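Side-chain contacts in cytidylyltransferase (Leptospira borgpetersenii serovar Hardjo-bovis, PDB 6OEW), which probably acts as a nucleotidyltransferase, joining a nucleotide to an acceptor molecule in a metal-dependent reaction: residues 109-114 against 212-217; 32-37 against 41-46; 228-231 against 236-239; 15-20 against 26-31. One frame throughout, in Å; residues are numbered along the deposited sequence.

Contact 1 (109-114 against 212-217); sequences CPLIDS and SCISYF. With EDO (1,2-ethanediol), chain D.
In the turn that leads from sheet strand 101-106 to helix 114-126, Leu-111 extends its branched end to Cys-213 and Ile-214 at the end of helix 204-214. Two apolar touches make up the direct contact, and only 99 Å² is buried, counting both sides. CD2 of Leu-111 lies 3.8 Å from CG2 of Ile-214, while the other branch, CD1, is 4.2 Å from CB of Cys-213, so the isobutyl fork spans two successive residues. The Leu-111 and Ile-214 side chains cross at about a right angle. Ile-214 carries CG1 between its own N and C (chi1 60°), which leaves CG2 as the branch that meets the leucine. Leu-227 and Phe-40 pack on Leu-111 as well, drawing in two further helices.

Each segment is also tied within itself. Ile-112 N donates to Cys-109 O over 3.1 Å, closing a type I turn. Within 212-217, the side chain Ser-215 OG donates to Ser-212 O at 2.7 Å, meeting the carbonyl at 134°. Asp-113 is the N-cap of helix 114-126: OD1 takes the N-H of Lys-115, and OD2 that of Tyr-224, at the start of helix 224-233. An ethanediol, probably from the crystallisation liquor, lies beside the same helix start; its O2 accepts from Ser-114 N (3.0 Å, 159°) and its O1 donates to Ser-114 OG at 2.7 Å. The turn directly follows Asp-108, seen to bind magnesium in a crystal structure of this protein, consistent with the metal-bearing loop after a central strand in the GT-A fold.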
# COMPACT_ATOMS: atom_id res chain seq x y z
N CYS A 109 -4.65 -1.18 -2.92
CA CYS A 109 -4.69 0.28 -2.87
C CYS A 109 -4.29 0.89 -4.21
O CYS A 109 -3.30 1.65 -4.29
CB CYS A 109 -3.78 0.79 -1.76
SG CYS A 109 -4.30 0.33 -0.11
N PRO A 110 -5.04 0.62 -5.27
CA PRO A 110 -4.60 1.04 -6.61
C PRO A 110 -4.53 2.54 -6.81
O PRO A 110 -3.85 2.97 -7.75
CB PRO A 110 -5.65 0.41 -7.52
CG PRO A 110 -6.88 0.34 -6.66
CD PRO A 110 -6.33 -0.09 -5.33
N LEU A 111 -5.23 3.36 -6.02
CA LEU A 111 -5.22 4.81 -6.20
C LEU A 111 -4.26 5.51 -5.25
O LEU A 111 -4.36 6.73 -5.07
CB LEU A 111 -6.61 5.41 -6.05
CG LEU A 111 -7.68 4.79 -6.97
CD1 LEU A 111 -8.97 5.57 -6.93
CD2 LEU A 111 -7.19 4.68 -8.41
N ILE A 112 -3.33 4.75 -4.66
CA ILE A 112 -2.33 5.33 -3.76
C ILE A 112 -1.70 6.56 -4.41
O ILE A 112 -1.47 6.60 -5.62
CB ILE A 112 -1.28 4.25 -3.43
CG1 ILE A 112 -0.45 4.66 -2.20
CG2 ILE A 112 -0.42 3.88 -4.68
CD1 ILE A 112 -1.16 4.37 -0.89
N ASP A 113 -1.45 7.58 -3.59
CA ASP A 113 -0.97 8.88 -4.06
C ASP A 113 0.52 8.99 -3.73
O ASP A 113 0.91 8.92 -2.56
CB ASP A 113 -1.77 10.02 -3.43
CG ASP A 113 -1.34 11.43 -3.92
OD1 ASP A 113 -0.16 11.64 -4.26
OD2 ASP A 113 -2.18 12.34 -3.94
N SER A 114 1.35 9.13 -4.77
CA SER A 114 2.79 9.13 -4.54
C SER A 114 3.24 10.39 -3.79
O SER A 114 4.28 10.36 -3.11
CB SER A 114 3.53 8.98 -5.87
OG SER A 114 3.45 10.18 -6.64
N SER A 212 -15.54 4.11 -11.38
CA SER A 212 -16.18 5.41 -11.58
C SER A 212 -15.21 6.55 -11.27
O SER A 212 -15.14 7.53 -12.01
CB SER A 212 -17.44 5.49 -10.73
OG SER A 212 -18.40 4.59 -11.23
N CYS A 213 -14.43 6.40 -10.19
CA CYS A 213 -13.43 7.40 -9.81
C CYS A 213 -12.53 7.76 -10.98
O CYS A 213 -12.39 8.94 -11.33
CB CYS A 213 -12.57 6.87 -8.66
SG CYS A 213 -13.33 6.92 -7.05
N ILE A 214 -11.83 6.77 -11.53
CA ILE A 214 -10.80 7.10 -12.50
C ILE A 214 -11.41 7.66 -13.77
O ILE A 214 -10.70 8.33 -14.54
CB ILE A 214 -9.89 5.90 -12.84
CG1 ILE A 214 -10.70 4.75 -13.42
CG2 ILE A 214 -9.12 5.44 -11.60
CD1 ILE A 214 -9.82 3.63 -13.90
N SER A 215 -12.71 7.46 -14.00
CA SER A 215 -13.33 7.96 -15.22
C SER A 215 -13.42 9.49 -15.25
O SER A 215 -13.68 10.04 -16.32
CB SER A 215 -14.72 7.34 -15.40
OG SER A 215 -15.70 7.95 -14.58
N TYR A 216 -13.19 10.17 -14.13
CA TYR A 216 -13.24 11.63 -14.11
C TYR A 216 -11.88 12.27 -14.34
O TYR A 216 -11.78 13.50 -14.32
CB TYR A 216 -13.79 12.14 -12.78
CG TYR A 216 -15.26 11.89 -12.63
CD1 TYR A 216 -16.18 12.93 -12.77
CD2 TYR A 216 -15.74 10.62 -12.36
CE1 TYR A 216 -17.53 12.70 -12.64
CE2 TYR A 216 -17.08 10.39 -12.23
CZ TYR A 216 -17.97 11.43 -12.36
OH TYR A 216 -19.32 11.19 -12.23
N PHE A 217 -10.85 11.48 -14.57
CA PHE A 217 -9.51 12.01 -14.75
C PHE A 217 -8.91 11.48 -16.04
O PHE A 217 -9.09 10.30 -16.38
CB PHE A 217 -8.62 11.65 -13.56
CG PHE A 217 -9.14 12.18 -12.26
CD1 PHE A 217 -8.93 13.51 -11.91
CD2 PHE A 217 -9.85 11.36 -11.40
CE1 PHE A 217 -9.41 14.01 -10.72
CE2 PHE A 217 -10.34 11.85 -10.20
CZ PHE A 217 -10.12 13.18 -9.86
C1 EDO D . 0.41 11.09 -8.67
O1 EDO D . 1.51 11.56 -7.88
C2 EDO D . -0.28 9.89 -8.00
O2 EDO D . 0.70 8.88 -7.69

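Contact 2 (32-37 against 41-46); sequences FGDTTI and MLERLK. With EDO (1,2-ethanediol), chain D.
Thr-35 and Glu-43 approach from opposite directions where a tight beta hairpin, strands 31-32 and 35-36 joined by a type II' turn, runs straight into helix 37-45. Backbone bonds define the junction. Met-41 N donates to Ile-37 O (3.2 Å, 160°) as part of the first helical turn, and Thr-36 is the N-cap, its OG1 receiving the N-H of Gly-39.

The polar part is mostly water-mediated. Two waters meet Glu-43 OE2: water 2 donates to it and accepts from Thr-35 OG1 at 2.6 Å, while water 1 lies 2.7 Å from OE2, probably donating, and reaches Asp-34 OD2 only weakly. Having OG1 anti to the backbone N (chi1 -178°) leaves the methyl of Thr-35, CG2, 3.9 Å from Glu-43 OE2. Asp-34 OD1 comes within 4.3 Å of Glu-43 OE2, a like-charge approach probably relieved by Lys-220, whose NZ forms salt bridges with Asp-34 OD1 and Glu-43 OE1.

Packing on flat groups makes up the third kind. Ile-37 CD1 sits over one face of the Phe-32 ring, toward its rim. The Arg-44 guanidinium makes a cation-pi contact with Phe-222, and carbon C2 of an ethanediol lies 3.4 Å above one of its faces.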
# COMPACT_ATOMS: atom_id res chain seq x y z
N PHE A 32 -8.65 -2.30 -15.42
CA PHE A 32 -8.77 -1.02 -14.72
C PHE A 32 -8.13 0.06 -15.57
O PHE A 32 -6.92 0.01 -15.84
CB PHE A 32 -8.11 -1.11 -13.33
CG PHE A 32 -8.54 -0.02 -12.37
CD1 PHE A 32 -9.88 0.16 -12.07
CD2 PHE A 32 -7.61 0.81 -11.78
CE1 PHE A 32 -10.29 1.15 -11.20
CE2 PHE A 32 -8.01 1.81 -10.88
CZ PHE A 32 -9.35 1.98 -10.59
N GLY A 33 -8.92 1.03 -16.03
CA GLY A 33 -8.41 1.96 -17.01
C GLY A 33 -7.92 1.20 -18.22
O GLY A 33 -8.57 0.27 -18.70
N ASP A 34 -6.75 1.58 -18.73
CA ASP A 34 -6.16 0.85 -19.84
C ASP A 34 -5.22 -0.26 -19.39
O ASP A 34 -4.44 -0.77 -20.20
CB ASP A 34 -5.44 1.80 -20.80
CG ASP A 34 -4.24 2.49 -20.16
OD1 ASP A 34 -3.99 2.33 -18.95
OD2 ASP A 34 -3.53 3.19 -20.90
N THR A 35 -5.28 -0.66 -18.11
CA THR A 35 -4.36 -1.66 -17.60
C THR A 35 -5.08 -2.61 -16.64
O THR A 35 -6.25 -2.94 -16.85
CB THR A 35 -3.14 -0.95 -16.97
OG1 THR A 35 -2.18 -1.91 -16.50
CG2 THR A 35 -3.56 -0.01 -15.83
N THR A 36 -4.39 -3.08 -15.61
CA THR A 36 -4.95 -3.88 -14.53
C THR A 36 -4.97 -3.06 -13.24
O THR A 36 -4.35 -2.00 -13.13
CB THR A 36 -4.14 -5.16 -14.32
OG1 THR A 36 -2.79 -4.78 -13.96
CG2 THR A 36 -4.12 -6.01 -15.61
N ILE A 37 -5.68 -3.59 -12.23
CA ILE A 37 -5.69 -2.93 -10.92
C ILE A 37 -4.26 -2.72 -10.42
O ILE A 37 -3.86 -1.60 -10.06
CB ILE A 37 -6.52 -3.75 -9.91
CG1 ILE A 37 -8.02 -3.53 -10.16
CG2 ILE A 37 -6.13 -3.41 -8.50
CD1 ILE A 37 -8.54 -2.20 -9.64
N MET A 41 -1.76 0.84 -10.14
CA MET A 41 -1.03 1.23 -8.93
C MET A 41 0.44 1.49 -9.23
O MET A 41 1.01 2.50 -8.80
CB MET A 41 -1.17 0.14 -7.87
CG MET A 41 -0.69 0.58 -6.49
SD MET A 41 -0.73 -0.81 -5.34
CE MET A 41 -0.10 -0.01 -3.85
N LEU A 42 1.07 0.58 -9.97
CA LEU A 42 2.48 0.74 -10.31
C LEU A 42 2.70 2.01 -11.12
O LEU A 42 3.66 2.75 -10.88
CB LEU A 42 2.98 -0.50 -11.04
CG LEU A 42 2.98 -1.81 -10.22
CD1 LEU A 42 3.48 -2.98 -11.06
CD2 LEU A 42 3.85 -1.67 -8.97
N GLU A 43 1.81 2.31 -12.07
CA GLU A 43 1.94 3.55 -12.84
C GLU A 43 1.84 4.78 -11.95
O GLU A 43 2.56 5.77 -12.15
CB GLU A 43 0.89 3.60 -13.95
CG GLU A 43 1.14 2.61 -15.06
CD GLU A 43 0.29 2.88 -16.26
OE1 GLU A 43 0.16 4.05 -16.66
OE2 GLU A 43 -0.27 1.91 -16.81
N ARG A 44 0.96 4.74 -10.93
CA ARG A 44 0.85 5.86 -10.00
C ARG A 44 2.11 6.00 -9.14
O ARG A 44 2.53 7.12 -8.82
CB ARG A 44 -0.39 5.68 -9.13
CG ARG A 44 -1.65 6.04 -9.93
CD ARG A 44 -2.92 5.91 -9.11
NE ARG A 44 -3.00 6.84 -7.98
CZ ARG A 44 -3.33 8.12 -8.06
NH1 ARG A 44 -3.58 8.70 -9.23
NH2 ARG A 44 -3.40 8.85 -6.95
N LEU A 45 2.73 4.89 -8.78
CA LEU A 45 3.95 4.95 -7.98
C LEU A 45 5.18 5.34 -8.79
O LEU A 45 6.20 5.70 -8.20
CB LEU A 45 4.18 3.61 -7.29
CG LEU A 45 3.16 3.32 -6.20
CD1 LEU A 45 3.22 1.85 -5.79
CD2 LEU A 45 3.45 4.17 -5.01
N LYS A 46 5.10 5.29 -10.13
CA LYS A 46 6.21 5.78 -10.95
C LYS A 46 6.46 7.26 -10.72
O LYS A 46 7.57 7.73 -11.01
CB LYS A 46 5.94 5.52 -12.43
C1 EDO D . 0.41 11.09 -8.67
O1 EDO D . 1.51 11.56 -7.88
C2 EDO D . -0.28 9.89 -8.00
O2 EDO D . 0.70 8.88 -7.69
O HOH W 1 -0.59 2.30 -19.43
O HOH W 2 0.06 -0.58 -16.46

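Contact 3 (228-231 against 236-239); sequences IEVI and SIIQ
The carbonyl oxygen of Val-230 accepts a hydrogen bond from Asn-234 ND2; beside that oxygen, in van der Waals contact only, lies Ile-237 CD1 at 3.9 Å. The motif is a helix end followed by a turn: helix 224-233 stops, and after a short linker a 3-10 segment ending at 236-237 takes the chain across the helix's C-terminal part. This turn brings the CA atoms of Ile-231 and Ile-237 to 6.1 Å.

No hydrogen bond joins the two segments; the 186 Å² buried between them rests on four branched aliphatic side chains. Ile-237 points its CB at the helix and, with chi2 at 168°, extends CD1 to 3.6 Å from Val-230 CG1, the two side chains crossing at about a right angle. Val-230 presents CG1 because that branch stands roughly opposite the backbone N (chi1 158°). Along its length Ile-237 also borders Ile-231, with CG2 of Ile-237 4.2 Å from CG1 of Ile-231.

Cys-213 of helix 204-214 touches both Ile-231 and Ile-237, and Thr-209 of that helix meets Ile-238, so 236-239 also packs against helix 204-214. Tyr-216 also lies on Ile-237. Farther along, Ile-238 bends its end back toward helix 224-233, and its CG1-CD1 arm lies across one methyl: Ile-231 CG2 is 3.7 Å from Ile-238 CG1 and 3.9 Å from Ile-238 CD1.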
# COMPACT_ATOMS: atom_id res chain seq x y z
N ILE A 228 -10.92 13.19 -3.84
CA ILE A 228 -11.97 13.45 -2.86
C ILE A 228 -12.87 14.58 -3.33
O ILE A 228 -14.09 14.54 -3.12
CB ILE A 228 -11.35 13.76 -1.48
CG1 ILE A 228 -10.41 12.63 -1.06
CG2 ILE A 228 -12.45 13.99 -0.44
CD1 ILE A 228 -11.07 11.26 -1.03
N GLU A 229 -12.30 15.62 -3.97
CA GLU A 229 -13.14 16.72 -4.44
C GLU A 229 -14.09 16.27 -5.54
O GLU A 229 -15.24 16.71 -5.59
CB GLU A 229 -12.27 17.89 -4.91
CG GLU A 229 -11.63 18.66 -3.77
CD GLU A 229 -12.65 19.21 -2.78
OE1 GLU A 229 -13.77 19.59 -3.20
OE2 GLU A 229 -12.34 19.26 -1.57
N VAL A 230 -13.64 15.37 -6.41
CA VAL A 230 -14.51 14.85 -7.46
C VAL A 230 -15.62 13.98 -6.86
O VAL A 230 -16.78 14.05 -7.29
CB VAL A 230 -13.69 14.08 -8.51
CG1 VAL A 230 -14.55 13.10 -9.27
CG2 VAL A 230 -13.06 15.06 -9.49
N ILE A 231 -15.29 13.15 -5.87
CA ILE A 231 -16.30 12.36 -5.16
C ILE A 231 -17.30 13.28 -4.45
O ILE A 231 -18.51 13.04 -4.47
CB ILE A 231 -15.63 11.39 -4.16
CG1 ILE A 231 -14.83 10.30 -4.89
CG2 ILE A 231 -16.67 10.77 -3.24
CD1 ILE A 231 -13.86 9.51 -4.00
N SER A 236 -22.53 10.13 -6.35
CA SER A 236 -22.94 8.83 -6.88
C SER A 236 -21.78 7.99 -7.40
O SER A 236 -21.99 6.85 -7.80
CB SER A 236 -23.99 9.01 -7.98
OG SER A 236 -23.39 9.23 -9.24
N ILE A 237 -20.56 8.53 -7.42
CA ILE A 237 -19.40 7.69 -7.66
C ILE A 237 -19.35 6.55 -6.65
O ILE A 237 -18.96 5.42 -6.98
CB ILE A 237 -18.11 8.54 -7.62
CG1 ILE A 237 -18.03 9.42 -8.87
CG2 ILE A 237 -16.86 7.65 -7.45
CD1 ILE A 237 -16.95 10.49 -8.78
N ILE A 238 -19.75 6.83 -5.41
CA ILE A 238 -19.61 5.88 -4.31
C ILE A 238 -20.69 4.81 -4.47
O ILE A 238 -21.88 5.10 -4.33
CB ILE A 238 -19.72 6.58 -2.95
CG1 ILE A 238 -18.58 7.60 -2.80
CG2 ILE A 238 -19.61 5.58 -1.82
CD1 ILE A 238 -17.22 6.95 -2.79
N GLN A 239 -20.27 3.58 -4.76
CA GLN A 239 -21.17 2.45 -4.97
C GLN A 239 -20.93 1.31 -3.98
O GLN A 239 -21.55 0.24 -4.11
CB GLN A 239 -21.04 1.92 -6.40
CG GLN A 239 -21.71 2.79 -7.46
CD GLN A 239 -20.91 2.84 -8.76
OE1 GLN A 239 -20.00 3.66 -8.91
NE2 GLN A 239 -21.24 1.97 -9.71

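Contact 4 (15-20 against 26-31)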
# COMPACT_ATOMS: atom_id res chain seq x y z
N ILE A 15 5.64 -3.64 -2.29
CA ILE A 15 4.20 -3.82 -2.43
C ILE A 15 3.88 -5.31 -2.38
O ILE A 15 4.27 -6.07 -3.27
CB ILE A 15 3.69 -3.24 -3.75
CG1 ILE A 15 4.23 -1.82 -3.97
CG2 ILE A 15 2.15 -3.26 -3.80
CD1 ILE A 15 4.14 -1.44 -5.40
N GLN A 16 3.11 -5.71 -1.37
CA GLN A 16 2.67 -7.10 -1.32
C GLN A 16 1.39 -7.26 -2.14
O GLN A 16 0.44 -6.47 -2.02
CB GLN A 16 2.45 -7.55 0.13
CG GLN A 16 1.45 -6.71 0.90
CD GLN A 16 1.13 -7.31 2.25
OE1 GLN A 16 1.77 -7.01 3.24
NE2 GLN A 16 0.12 -8.19 2.29
N ALA A 17 1.39 -8.27 -3.00
CA ALA A 17 0.23 -8.50 -3.86
C ALA A 17 0.21 -9.96 -4.23
O ALA A 17 1.26 -10.58 -4.40
CB ALA A 17 0.27 -7.66 -5.14
N ARG A 18 -1.00 -10.52 -4.34
CA ARG A 18 -1.14 -11.91 -4.76
C ARG A 18 -2.51 -12.11 -5.38
O ARG A 18 -3.47 -11.40 -5.08
CB ARG A 18 -0.97 -12.90 -3.59
CG ARG A 18 -2.13 -12.86 -2.60
CD ARG A 18 -1.86 -13.76 -1.40
NE ARG A 18 -1.84 -15.17 -1.77
CZ ARG A 18 -1.72 -16.17 -0.90
NH1 ARG A 18 -1.59 -15.91 0.40
NH2 ARG A 18 -1.74 -17.43 -1.33
N MET A 19 -2.58 -13.11 -6.27
CA MET A 19 -3.84 -13.45 -6.93
C MET A 19 -4.80 -14.11 -5.95
O MET A 19 -5.99 -13.81 -5.94
CB MET A 19 -3.58 -14.38 -8.13
CG MET A 19 -2.90 -13.65 -9.32
SD MET A 19 -4.02 -12.49 -10.16
CE MET A 19 -5.05 -13.71 -11.05
N GLY A 20 -4.28 -14.99 -5.09
CA GLY A 20 -5.12 -15.69 -4.14
C GLY A 20 -5.42 -14.89 -2.89
O GLY A 20 -5.31 -15.40 -1.78
N GLY A 26 -8.14 -12.65 -7.32
CA GLY A 26 -8.05 -12.28 -8.72
C GLY A 26 -8.17 -10.80 -8.98
O GLY A 26 -7.98 -10.36 -10.13
N LYS A 27 -8.47 -10.01 -7.96
CA LYS A 27 -8.81 -8.61 -8.19
C LYS A 27 -7.63 -7.83 -8.75
O LYS A 27 -7.84 -6.89 -9.52
CB LYS A 27 -9.31 -7.98 -6.89
CG LYS A 27 -8.22 -7.88 -5.78
CD LYS A 27 -8.85 -7.75 -4.39
CE LYS A 27 -7.76 -7.62 -3.30
NZ LYS A 27 -8.35 -7.73 -1.93
N ILE A 28 -6.39 -8.19 -8.41
CA ILE A 28 -5.27 -7.39 -8.88
C ILE A 28 -5.10 -7.48 -10.38
O ILE A 28 -4.46 -6.61 -10.98
CB ILE A 28 -3.96 -7.79 -8.17
CG1 ILE A 28 -3.57 -9.24 -8.49
CG2 ILE A 28 -4.07 -7.53 -6.66
CD1 ILE A 28 -2.19 -9.62 -7.91
N ALA A 29 -5.68 -8.50 -11.01
CA ALA A 29 -5.64 -8.69 -12.46
C ALA A 29 -6.89 -8.17 -13.16
O ALA A 29 -7.02 -8.35 -14.38
CB ALA A 29 -5.43 -10.18 -12.79
N LEU A 30 -7.83 -7.56 -12.44
CA LEU A 30 -9.03 -7.04 -13.07
C LEU A 30 -8.70 -5.86 -13.99
O LEU A 30 -7.81 -5.04 -13.68
CB LEU A 30 -10.03 -6.57 -12.02
CG LEU A 30 -10.84 -7.62 -11.28
CD1 LEU A 30 -11.55 -6.98 -10.11
CD2 LEU A 30 -11.84 -8.22 -12.26
N PRO A 31 -9.41 -5.74 -15.11
CA PRO A 31 -9.23 -4.58 -15.98
C PRO A 31 -9.51 -3.29 -15.22
O PRO A 31 -10.48 -3.20 -14.46
CB PRO A 31 -10.27 -4.80 -17.09
CG PRO A 31 -10.55 -6.26 -17.07
CD PRO A 31 -10.37 -6.72 -15.66
O HOH W 3 -5.99 -10.58 -6.04
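Met-19 and Ile-28 form the tight side of this contact, in the loop after the first sheet strand. The methionine bends at both chi2 (-71°) and chi3, which turns its sulfur inward: SD is 3.7 Å from Ile-28 CG1 and 3.8 Å from Ala-29 CB. Ile-28 in turn holds CG1 between its backbone N and carbonyl carbon (chi1 63°) and drives CD1 to 3.6 Å from the carbonyl carbon of Arg-18, with Ala-17 CB more distant at 4.2 Å. Thr-67 of helix 65-73 touches Ala-17, Met-19 and Ile-28. Gly-26 N donates to Met-19 O across 2.8 Å, in the carbonyl plane but bent at the hydrogen (140°), closing the loop. With Ile-28 about 6 Å from Asp-108 between side chains, the loop's place is consistent with the nucleotide-binding loop of related nucleotidyltransferases.

The side of water 3 is looser. This water donates to Arg-18 O at 2.8 Å but accepts only weakly from Gly-26 N and Ile-28 N, and the CB of Arg-18 points away from 26-31. Apolar packing thus fixes Ile-28, whereas one bent backbone bond and a weakly accepting water probably leave the polar side less rigid.

How the contacts relate
By burial, contact 1 is core, while contacts 2, 3 and 4 are partly buried. Side chains of contacts 1, 2 and 4 come within about 6 to 10 Å of that of Asp-108; contact 3 is peripheral, centred 21 Å from the chain's centre. Contacts 1 and 2 interlock through Arg-44, whose NE donates to Ile-112 O over 2.8 Å, and share one ethanediol. Contacts 2 and 4 join where Ile-37 N meets Leu-30 O at 3.0 Å. Helix 204-214 connects contacts 1 and 3, with Cys-213 SG 3.6 Å from Ile-237 CG2. Chemistry follows position: contacts 1 and 3 are apolar packing of a loop or turn against a helix, contact 2 turns to charge and water, and contact 4 combines apolar packing with water.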